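Local coordinates for protein putative hemolysin (Streptococcus mutans UA159, PDB 2RK5) that may bind flavin adenine dinucleotide as a membrane protein of the UPF0053 family, of which this is the transporter-associated domain, at residues A[71-75]-A[76-80]. Numbering follows the deposited sequence. Where two conformers were deposited one is given.
Sequences DKVKD and GRVTK
Thr79 lies against the stems of Lys72 and Lys74, two residues apart on the facing strand: its OG1 is 3.3 Å from Lys72 CG and 3.5 Å from Lys74 CE, and its CG2 adds to the second contact against Lys74 CG and CD. The outstretched Lys74 chain crosses the threonine at roughly a right angle, whereas Lys72 runs alongside it. Thr79 OG1 is flanked by both main-chain neighbours (chi1 61°), which turns it to Lys72 and its carbonyl. Next to this group, Asp71 OD2 comes within 3.6 Å of Lys80 CB; Lys80 NZ stays 5.5 Å from Asp71 OD2, so the charged ends are not in contact.

The backbone evidence identifies a beta hairpin with a two-residue loop: Lys74 N donates to Arg77 O (2.8 Å), Arg77 N returns a bond to Lys74 O (2.7 Å), and Asp75 and Gly76, both at positive phi, form the type I' turn. The register moves by one between Val73-Val78 and Lys72-Lys80, because Thr79 and Lys80 both face Lys72, a classic bulge: Lys72 O receives Thr79 N at 2.9 Å and, weakly, Lys80 N. Lys80 O accepts both Asp71 N and Lys72 N from one face of its carbonyl plane, fitting a second.

On the opposite sheet face, Val73 and Val78 make a loose pair, and Val78 also packs on Tyr41 and Leu42 of helix 37-45. Asp75 and Arg77 form reciprocal salt bridges with Arg77 and Asp75 of the second subunit, whose Thr36 OG1 also hydrogen-bonds Asp75 OD2, placing the hairpin end at the dimer interface.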
ATOM      1  N   ASP A  71       1.201  -9.479  -8.909  1.00  9.27           N
ATOM      2  CA  ASP A  71       0.551 -10.755  -9.163  1.00  9.96           C
ATOM      3  C   ASP A  71      -0.662 -10.995  -8.264  1.00  9.91           C
ATOM      4  O   ASP A  71      -1.596 -11.682  -8.661  1.00 12.21           O
ATOM      5  CB  ASP A  71       1.569 -11.886  -9.005  1.00 10.20           C
ATOM      6  CG  ASP A  71       0.959 -13.267  -9.188  1.00 14.05           C
ATOM      7  OD1 ASP A  71       0.678 -13.653 -10.334  1.00 18.77           O
ATOM      8  OD2 ASP A  71       0.779 -13.977  -8.159  1.00 20.71           O
ATOM      9  N   LYS A  72      -0.653 -10.445  -7.055  1.00  9.72           N
ATOM     10  CA  LYS A  72      -1.814 -10.558  -6.165  1.00 10.49           C
ATOM     11  C   LYS A  72      -1.844  -9.322  -5.273  1.00 10.21           C
ATOM     12  O   LYS A  72      -0.791  -8.907  -4.779  1.00 10.62           O
ATOM     13  CB  LYS A  72      -1.730 -11.814  -5.308  1.00 11.96           C
ATOM     14  CG  LYS A  72      -2.883 -12.041  -4.374  1.00 15.11           C
ATOM     15  CD  LYS A  72      -4.097 -12.419  -5.107  1.00 19.43           C
ATOM     16  CE  LYS A  72      -5.139 -13.112  -4.241  1.00 21.09           C
ATOM     17  NZ  LYS A  72      -6.391 -13.376  -5.027  1.00 23.66           N
ATOM     18  N   VAL A  73      -3.034  -8.750  -5.090  1.00 10.40           N
ATOM     19  CA  VAL A  73      -3.264  -7.611  -4.235  1.00 11.40           C
ATOM     20  C   VAL A  73      -4.417  -7.924  -3.282  1.00 11.97           C
ATOM     21  O   VAL A  73      -5.426  -8.492  -3.686  1.00 12.92           O
ATOM     22  CB  VAL A  73      -3.641  -6.389  -5.083  1.00 11.78           C
ATOM     23  CG1 VAL A  73      -3.960  -5.176  -4.205  1.00 13.57           C
ATOM     24  CG2 VAL A  73      -2.522  -6.053  -6.062  1.00 12.64           C
ATOM     25  N   LYS A  74      -4.259  -7.528  -2.023  1.00 12.16           N
ATOM     26  CA  LYS A  74      -5.230  -7.775  -0.946  1.00 13.43           C
ATOM     27  C   LYS A  74      -5.296  -6.501  -0.089  1.00 12.89           C
ATOM     28  O   LYS A  74      -4.268  -6.070   0.444  1.00 12.65           O
ATOM     29  CB  LYS A  74      -4.781  -8.928  -0.041  1.00 14.78           C
ATOM     30  CG  LYS A  74      -4.379 -10.281  -0.667  1.00 18.84           C
ATOM     31  CD  LYS A  74      -4.057 -11.368   0.431  1.00 18.59           C
ATOM     32  CE  LYS A  74      -3.245 -12.556  -0.126  1.00 21.83           C
ATOM     33  NZ  LYS A  74      -2.746 -13.481   0.980  1.00 23.22           N
ATOM     34  N   ASP A  75      -6.468  -5.878   0.047  1.00 12.05           N
ATOM     35  CA  ASP A  75      -6.630  -4.717   0.933  1.00 13.12           C
ATOM     36  C   ASP A  75      -5.592  -3.619   0.710  1.00 13.98           C
ATOM     37  O   ASP A  75      -5.043  -3.086   1.662  1.00 14.43           O
ATOM     38  CB  ASP A  75      -6.524  -5.165   2.397  1.00 11.68           C
ATOM     39  CG  ASP A  75      -7.037  -4.111   3.371  1.00 11.00           C
ATOM     40  OD1 ASP A  75      -8.073  -3.485   3.078  1.00  9.34           O
ATOM     41  OD2 ASP A  75      -6.426  -3.947   4.438  1.00 11.01           O
ATOM     42  N   GLY A  76      -5.270  -3.344  -0.544  1.00 16.47           N
ATOM     43  CA  GLY A  76      -4.221  -2.352  -0.840  1.00 17.00           C
ATOM     44  C   GLY A  76      -2.786  -2.828  -0.677  1.00 18.04           C
ATOM     45  O   GLY A  76      -1.818  -2.060  -0.879  1.00 21.71           O
ATOM     46  N   ARG A  77      -2.603  -4.080  -0.276  0.50 16.88           N
ATOM     47  CA  ARG A  77      -1.252  -4.613  -0.144  0.50 15.78           C
ATOM     48  C   ARG A  77      -0.951  -5.451  -1.383  0.50 14.84           C
ATOM     49  O   ARG A  77      -1.733  -6.311  -1.741  0.50 13.18           O
ATOM     50  CB  ARG A  77      -1.114  -5.464   1.124  0.50 16.01           C
ATOM     51  CG  ARG A  77       0.324  -5.591   1.620  0.50 17.06           C
ATOM     52  CD  ARG A  77       0.948  -4.239   1.955  0.50 17.39           C
ATOM     53  NE  ARG A  77       2.402  -4.343   2.104  0.50 14.67           N
ATOM     54  CZ  ARG A  77       3.261  -3.321   2.118  0.50 13.74           C
ATOM     55  NH1 ARG A  77       2.859  -2.066   1.935  0.50 13.53           N
ATOM     56  NH2 ARG A  77       4.543  -3.552   2.310  0.50 14.33           N
ATOM     57  N   VAL A  78       0.182  -5.205  -2.042  1.00 14.58           N
ATOM     58  CA  VAL A  78       0.670  -6.158  -3.029  1.00 13.98           C
ATOM     59  C   VAL A  78       1.283  -7.288  -2.233  1.00 13.48           C
ATOM     60  O   VAL A  78       2.318  -7.130  -1.578  1.00 15.06           O
ATOM     61  CB  VAL A  78       1.706  -5.526  -3.948  1.00 13.37           C
ATOM     62  CG1 VAL A  78       2.050  -6.497  -5.061  1.00 14.70           C
ATOM     63  CG2 VAL A  78       1.145  -4.227  -4.523  1.00 17.08           C
ATOM     64  N   THR A  79       0.681  -8.457  -2.314  1.00 11.61           N
ATOM     65  CA  THR A  79       1.142  -9.617  -1.548  1.00 11.54           C
ATOM     66  C   THR A  79       2.021 -10.596  -2.360  1.00 10.40           C
ATOM     67  O   THR A  79       2.761 -11.394  -1.763  1.00 10.05           O
ATOM     68  CB  THR A  79      -0.042 -10.352  -0.952  1.00 12.04           C
ATOM     69  OG1 THR A  79      -0.873 -10.806  -2.007  1.00 12.89           O
ATOM     70  CG2 THR A  79      -0.832  -9.423  -0.062  1.00 12.20           C
ATOM     71  N   LYS A  80       1.927 -10.551  -3.687  1.00 10.70           N
ATOM     72  CA  LYS A  80       2.780 -11.338  -4.580  1.00 10.85           C
ATOM     73  C   LYS A  80       3.149 -10.509  -5.775  1.00  9.73           C
ATOM     74  O   LYS A  80       2.317  -9.763  -6.295  1.00  9.68           O
ATOM     75  CB  LYS A  80       2.113 -12.615  -5.056  1.00 11.64           C
ATOM     76  CG  LYS A  80       1.866 -13.642  -3.971  1.00 13.95           C
ATOM     77  CD  LYS A  80       1.422 -15.009  -4.518  1.00 15.71           C
ATOM     78  CE  LYS A  80       1.137 -15.996  -3.356  1.00 17.24           C
ATOM     79  NZ  LYS A  80       0.571 -17.319  -3.789  1.00 20.83           N
TER